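Local coordinates for protein rhamnosidase B (Bacillus sp., PDB 2OKX) that hydrolyses terminal alpha-L-rhamnosyl residues of rhamnosides as a glycoside hydrolase of family 78, a family of inverting enzymes, at residues Leu455-Gly460 / Ala517-His522; Ala459-Asp464 / Leu510-Asn515; Val153-Glu158 / Arg487-Glu492; Gln209-Val214 / Val428-Glu433. All blocks are in the same frame, centred on the assembly; numbering follows the deposited sequence.

Contact 1 (Leu455-Gly460 / Ala517-His522); sequences LEAPAG and APVKLH. With CA (calcium ion), chain C.
Glu456 and Lys520 form a hydrogen-bonded pair between antiparallel strands of the concanavalin-like domain, beside a calcium site. Two backbone bonds join them, Glu456 N to Lys520 O at 2.9 Å and Lys520 N to Glu456 O at 3.0 Å. On the same face the two side chains come together above the backbone. With CG beside the backbone N (chi1 -62° in Glu456, -67° in Lys520) and extended chains, both reach out to the same water. Glu456 OE2 and Lys520 NZ stay 4.6 Å apart, and water 1 spans them, donating to the carboxylate and accepting from the ammonium, each at 2.6 Å. Leu455 and Leu521 turn to the other face, CB of Leu455 meeting CD1 of Leu521, where Leu521 also touches Leu510 on strand 507-513 of the facing sheet. Further along, Ala457 CB lies 3.6 Å from Val519 CG2, and the ring of Pro458 touches Ala517 through CG and CB. At the end of segment 517-522 the carbonyl O of His522 binds the calcium ion at 2.6 Å; three waters and the carbonyl O of Val423 are among the other ligands. His522 therefore serves the metal through its main-chain carbonyl, while the opposite charges of Glu456 and Lys520 probably attract each other through a water and not by direct contact.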
# COMPACT_ATOMS: atom_id res chain seq x y z
N LEU A 455 -15.10 16.52 19.16
CA LEU A 455 -16.23 16.09 19.96
C LEU A 455 -16.12 16.53 21.42
O LEU A 455 -15.08 17.04 21.85
CB LEU A 455 -16.33 14.56 19.91
CG LEU A 455 -15.08 13.77 20.35
CD1 LEU A 455 -14.94 13.81 21.87
CD2 LEU A 455 -15.21 12.32 19.89
N GLU A 456 -17.20 16.34 22.15
CA GLU A 456 -17.26 16.65 23.58
C GLU A 456 -17.64 15.33 24.22
O GLU A 456 -18.57 14.66 23.76
CB GLU A 456 -18.36 17.67 23.89
CG GLU A 456 -18.18 19.02 23.24
CD GLU A 456 -19.29 19.98 23.64
OE1 GLU A 456 -19.78 20.71 22.75
OE2 GLU A 456 -19.66 20.01 24.83
N ALA A 457 -16.94 14.93 25.27
CA ALA A 457 -17.25 13.68 25.93
C ALA A 457 -16.67 13.62 27.33
O ALA A 457 -15.76 14.38 27.67
CB ALA A 457 -16.73 12.50 25.11
N PRO A 458 -17.19 12.73 28.17
CA PRO A 458 -16.70 12.58 29.54
C PRO A 458 -15.27 12.03 29.46
O PRO A 458 -14.91 11.37 28.48
CB PRO A 458 -17.66 11.56 30.15
CG PRO A 458 -18.92 11.75 29.37
CD PRO A 458 -18.41 11.92 27.96
N ALA A 459 -14.47 12.28 30.49
CA ALA A 459 -13.10 11.78 30.50
C ALA A 459 -13.11 10.26 30.51
O ALA A 459 -13.95 9.63 31.16
CB ALA A 459 -12.36 12.31 31.73
N GLY A 460 -12.18 9.66 29.77
CA GLY A 460 -12.10 8.21 29.72
C GLY A 460 -12.91 7.57 28.61
O GLY A 460 -12.75 6.37 28.34
N ALA A 517 -22.07 9.91 30.28
CA ALA A 517 -22.90 10.99 29.76
C ALA A 517 -22.86 10.96 28.23
O ALA A 517 -21.95 10.37 27.64
CB ALA A 517 -22.38 12.33 30.27
N PRO A 518 -23.84 11.59 27.58
CA PRO A 518 -23.85 11.60 26.11
C PRO A 518 -22.65 12.27 25.47
O PRO A 518 -22.09 13.23 26.00
CB PRO A 518 -25.17 12.31 25.78
CG PRO A 518 -25.39 13.20 26.96
CD PRO A 518 -25.00 12.31 28.12
N VAL A 519 -22.25 11.74 24.32
CA VAL A 519 -21.13 12.28 23.56
C VAL A 519 -21.69 13.13 22.43
O VAL A 519 -22.64 12.73 21.75
CB VAL A 519 -20.27 11.15 22.96
CG1 VAL A 519 -19.27 11.72 21.95
CG2 VAL A 519 -19.52 10.42 24.07
N LYS A 520 -21.13 14.32 22.24
CA LYS A 520 -21.56 15.20 21.16
C LYS A 520 -20.50 15.18 20.08
O LYS A 520 -19.39 15.68 20.29
CB LYS A 520 -21.75 16.63 21.67
CG LYS A 520 -22.89 16.79 22.65
CD LYS A 520 -23.04 18.25 23.06
CE LYS A 520 -24.15 18.42 24.08
NZ LYS A 520 -24.29 19.85 24.48
N LEU A 521 -20.83 14.62 18.93
CA LEU A 521 -19.88 14.55 17.84
C LEU A 521 -20.10 15.77 16.94
O LEU A 521 -21.11 15.86 16.24
CB LEU A 521 -20.07 13.24 17.06
CG LEU A 521 -19.07 12.87 15.96
CD1 LEU A 521 -17.64 13.04 16.45
CD2 LEU A 521 -19.32 11.43 15.53
N HIS A 522 -19.16 16.71 16.99
CA HIS A 522 -19.25 17.92 16.18
C HIS A 522 -18.93 17.64 14.72
O HIS A 522 -19.51 18.25 13.83
CB HIS A 522 -18.32 19.01 16.73
CG HIS A 522 -18.84 19.66 17.97
ND1 HIS A 522 -18.76 19.07 19.21
CD2 HIS A 522 -19.51 20.83 18.15
CE1 HIS A 522 -19.36 19.84 20.11
NE2 HIS A 522 -19.82 20.92 19.49
CA CA C . -20.10 20.75 13.47
O HOH W 1 -22.07 20.65 25.66
O HOH W 2 -20.93 21.15 15.69
O HOH W 3 -19.19 20.37 11.37
O HOH W 4 -21.85 19.31 12.99

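Contact 2 (Ala459-Asp464 / Leu510-Asn515); sequences AGTIID and LTVRGN
Asp464 and Arg513 meet in a salt bridge in which one oxygen takes both donors. Arg513 comes side-on, NE at 2.7 Å and NH2 at 2.8 Å from Asp464 OD1, which lies in the guanidinium plane. The carboxylate is turned 64° against that plane, and its oxygen is used unevenly: NH2 finds the anti lone pair, whereas NE arrives from above the carboxylate. Arg513 leaves the backbone with chi1 at -30°, away from the usual staggered values, and then runs extended to NE, which carries the guanidinium across to Asp464. CG2 of Thr511 lies over one of its faces, toward the rim. On the far face of the strands the contacts are apolar. Ile463 CD1 lies side by side with Val512 CG2 at 3.9 Å, while Ile463 CG2 reaches Leu510 CD1, and Thr461 CG2 packs on Val512 CG1 at 3.6 Å. Four backbone bonds, two each for Ile462 with Arg513 and Asp464 with Thr511, fix the register of the strands between the two faces. Beyond the strand ends, water 5 donates to Ala459 O and Gly514 O. In the second shell Arg487 binds Asp464 OD2 and Asp436 binds Arg513 NH1, so two carboxylates and two guanidiniums alternate in a largely buried row that would probably balance its own charge. One face carrying the salt bridge and one apolar face packed on a second sheet are in keeping with the beta-sandwich of a concanavalin-like domain.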
# COMPACT_ATOMS: atom_id res chain seq x y z
N ALA A 459 -14.47 12.28 30.49
CA ALA A 459 -13.10 11.78 30.50
C ALA A 459 -13.11 10.26 30.51
O ALA A 459 -13.95 9.63 31.16
CB ALA A 459 -12.36 12.31 31.73
N GLY A 460 -12.18 9.66 29.77
CA GLY A 460 -12.10 8.21 29.72
C GLY A 460 -12.91 7.57 28.61
O GLY A 460 -12.75 6.37 28.34
N THR A 461 -13.77 8.33 27.95
CA THR A 461 -14.57 7.78 26.87
C THR A 461 -13.64 7.25 25.78
O THR A 461 -12.68 7.91 25.38
CB THR A 461 -15.52 8.84 26.26
OG1 THR A 461 -16.46 9.27 27.25
CG2 THR A 461 -16.28 8.26 25.07
N ILE A 462 -13.92 6.04 25.31
CA ILE A 462 -13.11 5.42 24.26
C ILE A 462 -13.70 5.68 22.87
O ILE A 462 -14.89 5.46 22.64
CB ILE A 462 -13.02 3.90 24.45
CG1 ILE A 462 -12.25 3.58 25.73
CG2 ILE A 462 -12.34 3.25 23.24
CD1 ILE A 462 -12.28 2.09 26.10
N ILE A 463 -12.86 6.15 21.96
CA ILE A 463 -13.28 6.41 20.58
C ILE A 463 -12.45 5.50 19.67
O ILE A 463 -11.26 5.74 19.45
CB ILE A 463 -13.03 7.88 20.17
CG1 ILE A 463 -13.75 8.83 21.15
CG2 ILE A 463 -13.55 8.12 18.75
CD1 ILE A 463 -15.28 8.67 21.17
N ASP A 464 -13.09 4.44 19.16
CA ASP A 464 -12.43 3.48 18.27
C ASP A 464 -12.76 3.75 16.81
O ASP A 464 -13.92 3.98 16.45
CB ASP A 464 -12.85 2.06 18.62
CG ASP A 464 -12.17 1.52 19.87
OD1 ASP A 464 -12.51 0.40 20.29
OD2 ASP A 464 -11.28 2.22 20.40
N LEU A 510 -17.02 3.77 13.71
CA LEU A 510 -16.63 4.65 14.80
C LEU A 510 -17.41 4.15 16.00
O LEU A 510 -18.63 4.27 16.05
CB LEU A 510 -17.00 6.10 14.49
CG LEU A 510 -16.48 7.14 15.49
CD1 LEU A 510 -14.97 7.24 15.38
CD2 LEU A 510 -17.12 8.49 15.21
N THR A 511 -16.71 3.55 16.96
CA THR A 511 -17.38 2.99 18.13
C THR A 511 -17.01 3.71 19.42
O THR A 511 -15.83 3.85 19.77
CB THR A 511 -17.06 1.49 18.23
OG1 THR A 511 -17.27 0.88 16.95
CG2 THR A 511 -17.97 0.81 19.23
N VAL A 512 -18.04 4.19 20.12
CA VAL A 512 -17.89 4.93 21.36
C VAL A 512 -18.19 4.01 22.54
O VAL A 512 -19.26 3.41 22.60
CB VAL A 512 -18.84 6.14 21.39
CG1 VAL A 512 -18.60 6.99 22.64
CG2 VAL A 512 -18.65 6.98 20.12
N ARG A 513 -17.25 3.92 23.48
CA ARG A 513 -17.40 3.05 24.64
C ARG A 513 -17.07 3.71 25.99
O ARG A 513 -16.30 4.67 26.05
CB ARG A 513 -16.50 1.82 24.50
CG ARG A 513 -16.21 1.34 23.08
CD ARG A 513 -15.22 0.17 23.12
NE ARG A 513 -14.68 -0.18 21.81
CZ ARG A 513 -15.27 -1.01 20.95
NH1 ARG A 513 -16.42 -1.58 21.25
NH2 ARG A 513 -14.68 -1.26 19.78
N GLY A 514 -17.65 3.17 27.05
CA GLY A 514 -17.39 3.64 28.41
C GLY A 514 -17.79 5.04 28.83
O GLY A 514 -17.32 5.53 29.86
N ASN A 515 -18.64 5.70 28.06
CA ASN A 515 -19.07 7.05 28.42
C ASN A 515 -20.35 6.95 29.24
O ASN A 515 -21.25 6.19 28.90
CB ASN A 515 -19.34 7.87 27.16
CG ASN A 515 -20.35 7.22 26.26
OD1 ASN A 515 -20.17 6.09 25.82
ND2 ASN A 515 -21.44 7.93 25.97
O HOH W 5 -16.45 8.17 30.37
O HOH W 6 -14.70 0.89 15.61

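Contact 3 (Val153-Glu158 / Arg487-Glu492); sequences VIDARE and RYICRE
Ile154 and Tyr488 pair in parallel, although one belongs to the N-terminal domain and the other to the concanavalin-like domain. Strand 153-155 thereby joins a mixed sheet whose other strand pairs are antiparallel; the axes of strands 153-155 and 487-489 approach to 4.7 Å. Ile154 N gives to Arg487 O and Ile154 O takes from Ile489 N, both at 2.8 Å; Ala156 N then bonds to Ile489 O as the chain turns into a 3-10 segment. That turn is an Asx turn. Asp155, its CG swung opposite the backbone N (chi1 -173°), accepts Arg157 N at OD2, and the same oxygen takes Arg157 NE through its syn lone pair. NH2 of Arg157 binds OD1 at 2.7 Å, completing a side-on, two-pronged salt bridge. With the guanidinium held this way, Ile489 CG2 sits 3.5 Å from its plane, over one face and offset toward the rim, and CD1 of Ile489 packs beside the carboxylate. With an alanine at Asp155, the Asx turn would lose its acceptor and Arg157 would probably be left without its mate, set free to turn off Ile489. On the opposite face of the strand pair, Ala156 CB sits 3.6 Å from Tyr488 CZ.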
# COMPACT_ATOMS: atom_id res chain seq x y z
N VAL A 153 -2.76 4.15 19.61
CA VAL A 153 -3.65 4.13 20.76
C VAL A 153 -3.18 5.34 21.56
O VAL A 153 -2.05 5.38 22.04
CB VAL A 153 -3.47 2.86 21.61
CG1 VAL A 153 -4.23 3.00 22.92
CG2 VAL A 153 -3.98 1.65 20.84
N ILE A 154 -4.06 6.34 21.68
CA ILE A 154 -3.72 7.58 22.37
C ILE A 154 -4.67 7.89 23.52
O ILE A 154 -5.88 7.97 23.33
CB ILE A 154 -3.79 8.79 21.40
CG1 ILE A 154 -2.98 8.51 20.13
CG2 ILE A 154 -3.29 10.05 22.09
CD1 ILE A 154 -1.48 8.41 20.35
N ASP A 155 -4.11 8.08 24.71
CA ASP A 155 -4.92 8.43 25.87
C ASP A 155 -4.72 9.92 26.09
O ASP A 155 -3.72 10.36 26.66
CB ASP A 155 -4.47 7.64 27.10
CG ASP A 155 -5.39 7.85 28.29
OD1 ASP A 155 -5.44 6.96 29.17
OD2 ASP A 155 -6.05 8.90 28.35
N ALA A 156 -5.68 10.71 25.61
CA ALA A 156 -5.63 12.16 25.69
C ALA A 156 -5.56 12.72 27.11
O ALA A 156 -5.19 13.87 27.31
CB ALA A 156 -6.82 12.76 24.95
N ARG A 157 -5.90 11.90 28.10
CA ARG A 157 -5.84 12.36 29.48
C ARG A 157 -4.40 12.64 29.92
O ARG A 157 -4.16 13.38 30.87
CB ARG A 157 -6.48 11.32 30.41
CG ARG A 157 -7.97 11.18 30.20
CD ARG A 157 -8.53 10.00 30.97
NE ARG A 157 -7.92 8.74 30.57
CZ ARG A 157 -8.33 7.55 30.99
NH1 ARG A 157 -9.35 7.46 31.84
NH2 ARG A 157 -7.72 6.45 30.58
N GLU A 158 -3.44 12.05 29.20
CA GLU A 158 -2.03 12.24 29.51
C GLU A 158 -1.32 13.07 28.45
O GLU A 158 -0.10 13.22 28.47
CB GLU A 158 -1.33 10.89 29.63
CG GLU A 158 -2.02 9.92 30.57
CD GLU A 158 -1.35 8.57 30.61
OE1 GLU A 158 -1.94 7.64 31.21
OE2 GLU A 158 -0.24 8.43 30.05
N ARG A 487 -7.22 3.96 18.51
CA ARG A 487 -8.09 4.12 19.66
C ARG A 487 -7.69 5.44 20.29
O ARG A 487 -6.51 5.72 20.46
CB ARG A 487 -7.92 2.99 20.68
CG ARG A 487 -8.53 3.34 22.05
CD ARG A 487 -8.71 2.12 22.92
NE ARG A 487 -9.75 1.24 22.40
CZ ARG A 487 -10.09 0.08 22.94
NH1 ARG A 487 -9.46 -0.35 24.04
NH2 ARG A 487 -11.05 -0.66 22.40
N TYR A 488 -8.69 6.24 20.62
CA TYR A 488 -8.48 7.53 21.23
C TYR A 488 -9.29 7.54 22.52
O TYR A 488 -10.49 7.27 22.50
CB TYR A 488 -8.97 8.64 20.30
CG TYR A 488 -8.85 10.04 20.86
CD1 TYR A 488 -7.71 10.81 20.64
CD2 TYR A 488 -9.88 10.60 21.62
CE1 TYR A 488 -7.60 12.10 21.15
CE2 TYR A 488 -9.79 11.88 22.14
CZ TYR A 488 -8.64 12.63 21.90
OH TYR A 488 -8.55 13.90 22.41
N ILE A 489 -8.63 7.83 23.63
CA ILE A 489 -9.29 7.88 24.93
C ILE A 489 -9.42 9.36 25.29
O ILE A 489 -8.42 10.08 25.36
CB ILE A 489 -8.48 7.13 26.00
CG1 ILE A 489 -8.19 5.71 25.51
CG2 ILE A 489 -9.28 7.07 27.30
CD1 ILE A 489 -7.17 4.96 26.35
N CYS A 490 -10.65 9.79 25.50
CA CYS A 490 -10.96 11.18 25.79
C CYS A 490 -10.55 11.81 27.10
O CYS A 490 -10.56 11.18 28.15
CB CYS A 490 -12.47 11.40 25.64
SG CYS A 490 -13.09 11.07 23.99
N ARG A 491 -10.20 13.09 27.02
CA ARG A 491 -9.88 13.87 28.20
C ARG A 491 -11.25 14.49 28.44
O ARG A 491 -12.16 14.27 27.64
CB ARG A 491 -8.84 14.96 27.89
CG ARG A 491 -9.32 16.05 26.94
CD ARG A 491 -8.41 17.27 27.02
NE ARG A 491 -7.03 16.92 26.68
CZ ARG A 491 -6.56 16.87 25.44
NH1 ARG A 491 -7.35 17.15 24.42
NH2 ARG A 491 -5.30 16.51 25.22
N GLU A 492 -11.41 15.26 29.50
CA GLU A 492 -12.71 15.86 29.78
C GLU A 492 -13.04 17.04 28.87
O GLU A 492 -12.20 17.89 28.63
CB GLU A 492 -12.76 16.31 31.25
CG GLU A 492 -14.11 16.80 31.71
CD GLU A 492 -15.17 15.72 31.69
OE1 GLU A 492 -14.88 14.58 32.12
OE2 GLU A 492 -16.30 16.00 31.25
O HOH W 7 -5.37 16.39 29.21

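Contact 4 (Gln209-Val214 / Val428-Glu433); sequences QSLSRV and VLPVFE
Arg213 passes its aliphatic chain over the ring of Phe432, where strand 207-215 of the mixed sheet is covered by the loop 428-433. The link is a CH-pi contact. CB of Arg213 stands above the ring centre, 3.8 Å from the centroid and 12° off the normal. CG, opposite the backbone N (chi1 176°), runs on over the rim and lies 3.7 Å from Phe432 CG; CD goes further, to 3.7 Å from Phe432 CB. There the chain bends at chi3, and the guanidinium leaves the aromatic, its plane 63° from that of the ring. NE turns to the carboxylate of Glu408, and NH1 to the carbonyl O of Asp434, so the charged end is tied down while the methylenes pack. At the rim of the same ring, in its plane, Leu211 CD2 meets Phe432 CZ at 3.7 Å. An alanine in place of Phe432 would remove the surface under these methylenes, and would probably open a gap between the loop and the strand beside both Arg213 and Leu211. The other branch of Leu211 meets the proline ring, its CD1 3.8 Å from Pro430 CD.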
# COMPACT_ATOMS: atom_id res chain seq x y z
N GLN A 209 -24.39 5.06 7.47
CA GLN A 209 -25.01 3.82 7.04
C GLN A 209 -25.80 3.11 8.12
O GLN A 209 -26.86 2.54 7.84
CB GLN A 209 -23.94 2.88 6.49
CG GLN A 209 -24.48 1.54 6.04
CD GLN A 209 -23.39 0.69 5.43
OE1 GLN A 209 -22.85 1.02 4.38
NE2 GLN A 209 -23.06 -0.41 6.09
N SER A 210 -25.31 3.13 9.35
CA SER A 210 -26.01 2.46 10.44
C SER A 210 -25.51 2.87 11.81
O SER A 210 -24.46 3.50 11.95
CB SER A 210 -25.84 0.94 10.31
OG SER A 210 -24.49 0.57 10.49
N LEU A 211 -26.29 2.50 12.82
CA LEU A 211 -25.96 2.75 14.21
C LEU A 211 -26.34 1.45 14.90
O LEU A 211 -27.38 0.87 14.62
CB LEU A 211 -26.77 3.92 14.78
CG LEU A 211 -26.37 4.32 16.21
CD1 LEU A 211 -26.75 5.76 16.48
CD2 LEU A 211 -27.03 3.39 17.21
N SER A 212 -25.47 0.96 15.79
CA SER A 212 -25.76 -0.29 16.46
C SER A 212 -25.29 -0.27 17.90
O SER A 212 -24.39 0.49 18.26
CB SER A 212 -25.04 -1.45 15.75
OG SER A 212 -25.37 -1.53 14.38
N ARG A 213 -25.92 -1.10 18.73
CA ARG A 213 -25.52 -1.24 20.12
C ARG A 213 -24.64 -2.48 20.03
O ARG A 213 -25.10 -3.53 19.60
CB ARG A 213 -26.73 -1.50 21.03
CG ARG A 213 -26.33 -1.75 22.49
CD ARG A 213 -27.56 -1.83 23.40
NE ARG A 213 -28.40 -3.00 23.13
CZ ARG A 213 -28.37 -4.12 23.85
NH1 ARG A 213 -27.55 -4.23 24.89
NH2 ARG A 213 -29.17 -5.13 23.54
N VAL A 214 -23.38 -2.35 20.42
CA VAL A 214 -22.47 -3.49 20.32
C VAL A 214 -21.60 -3.73 21.55
O VAL A 214 -21.53 -2.91 22.45
CB VAL A 214 -21.54 -3.31 19.10
CG1 VAL A 214 -22.36 -3.00 17.84
CG2 VAL A 214 -20.56 -2.17 19.37
N VAL A 428 -25.71 14.26 18.47
CA VAL A 428 -25.74 13.69 19.81
C VAL A 428 -25.94 12.18 19.73
O VAL A 428 -26.97 11.71 19.26
CB VAL A 428 -26.86 14.32 20.66
CG1 VAL A 428 -26.81 13.79 22.10
CG2 VAL A 428 -26.73 15.84 20.65
N LEU A 429 -24.94 11.44 20.18
CA LEU A 429 -25.00 9.99 20.14
C LEU A 429 -25.80 9.42 21.30
O LEU A 429 -25.70 9.89 22.43
CB LEU A 429 -23.58 9.41 20.17
CG LEU A 429 -22.79 9.35 18.85
CD1 LEU A 429 -22.92 10.65 18.09
CD2 LEU A 429 -21.33 9.05 19.15
N PRO A 430 -26.61 8.39 21.02
CA PRO A 430 -27.40 7.77 22.08
C PRO A 430 -26.49 7.00 23.02
O PRO A 430 -25.46 6.46 22.61
CB PRO A 430 -28.33 6.84 21.30
CG PRO A 430 -27.48 6.41 20.15
CD PRO A 430 -26.85 7.73 19.73
N VAL A 431 -26.86 6.98 24.30
CA VAL A 431 -26.09 6.25 25.29
C VAL A 431 -26.90 5.01 25.64
O VAL A 431 -28.05 5.12 26.07
CB VAL A 431 -25.88 7.08 26.57
CG1 VAL A 431 -25.12 6.27 27.60
CG2 VAL A 431 -25.13 8.36 26.24
N PHE A 432 -26.32 3.84 25.44
CA PHE A 432 -27.00 2.60 25.74
C PHE A 432 -26.67 2.19 27.17
O PHE A 432 -25.54 2.37 27.63
CB PHE A 432 -26.58 1.50 24.76
CG PHE A 432 -26.95 1.80 23.34
CD1 PHE A 432 -25.96 1.95 22.36
CD2 PHE A 432 -28.28 1.96 22.97
CE1 PHE A 432 -26.30 2.26 21.05
CE2 PHE A 432 -28.63 2.26 21.66
CZ PHE A 432 -27.63 2.41 20.69
N GLU A 433 -27.65 1.63 27.87
CA GLU A 433 -27.44 1.21 29.24
C GLU A 433 -26.44 0.06 29.30
O GLU A 433 -25.59 0.01 30.19
CB GLU A 433 -28.75 0.78 29.89
CG GLU A 433 -28.60 0.50 31.38
CD GLU A 433 -29.86 -0.05 32.00
OE1 GLU A 433 -30.28 -1.16 31.61
OE2 GLU A 433 -30.43 0.63 32.89

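In the fold
Contacts 1 and 2, with centres about 8 Å apart, lie in facing sheets of the concanavalin-like domain and share Ala459 and Gly460; their apolar faces meet, for instance Leu521 CD2 on Leu510 CD2 at 3.7 Å. Contact 3 borders contact 2 in one sheet, with Ile463 N 2.7 Å from Tyr488 O, probably hydrogen-bonded, and brings in the N-terminal domain. Contact 4 touches contact 2 where Leu429 CD2 packs on Val512 CG2 at 3.5 Å, whereas contacts 3 and 4 stay about 10 Å apart at their nearest atoms. Contact 1 supplies one ligand of the calcium, which lies about 13 Å from the side chain of Leu510. In this family catalysis is expected in the alpha-barrel domain.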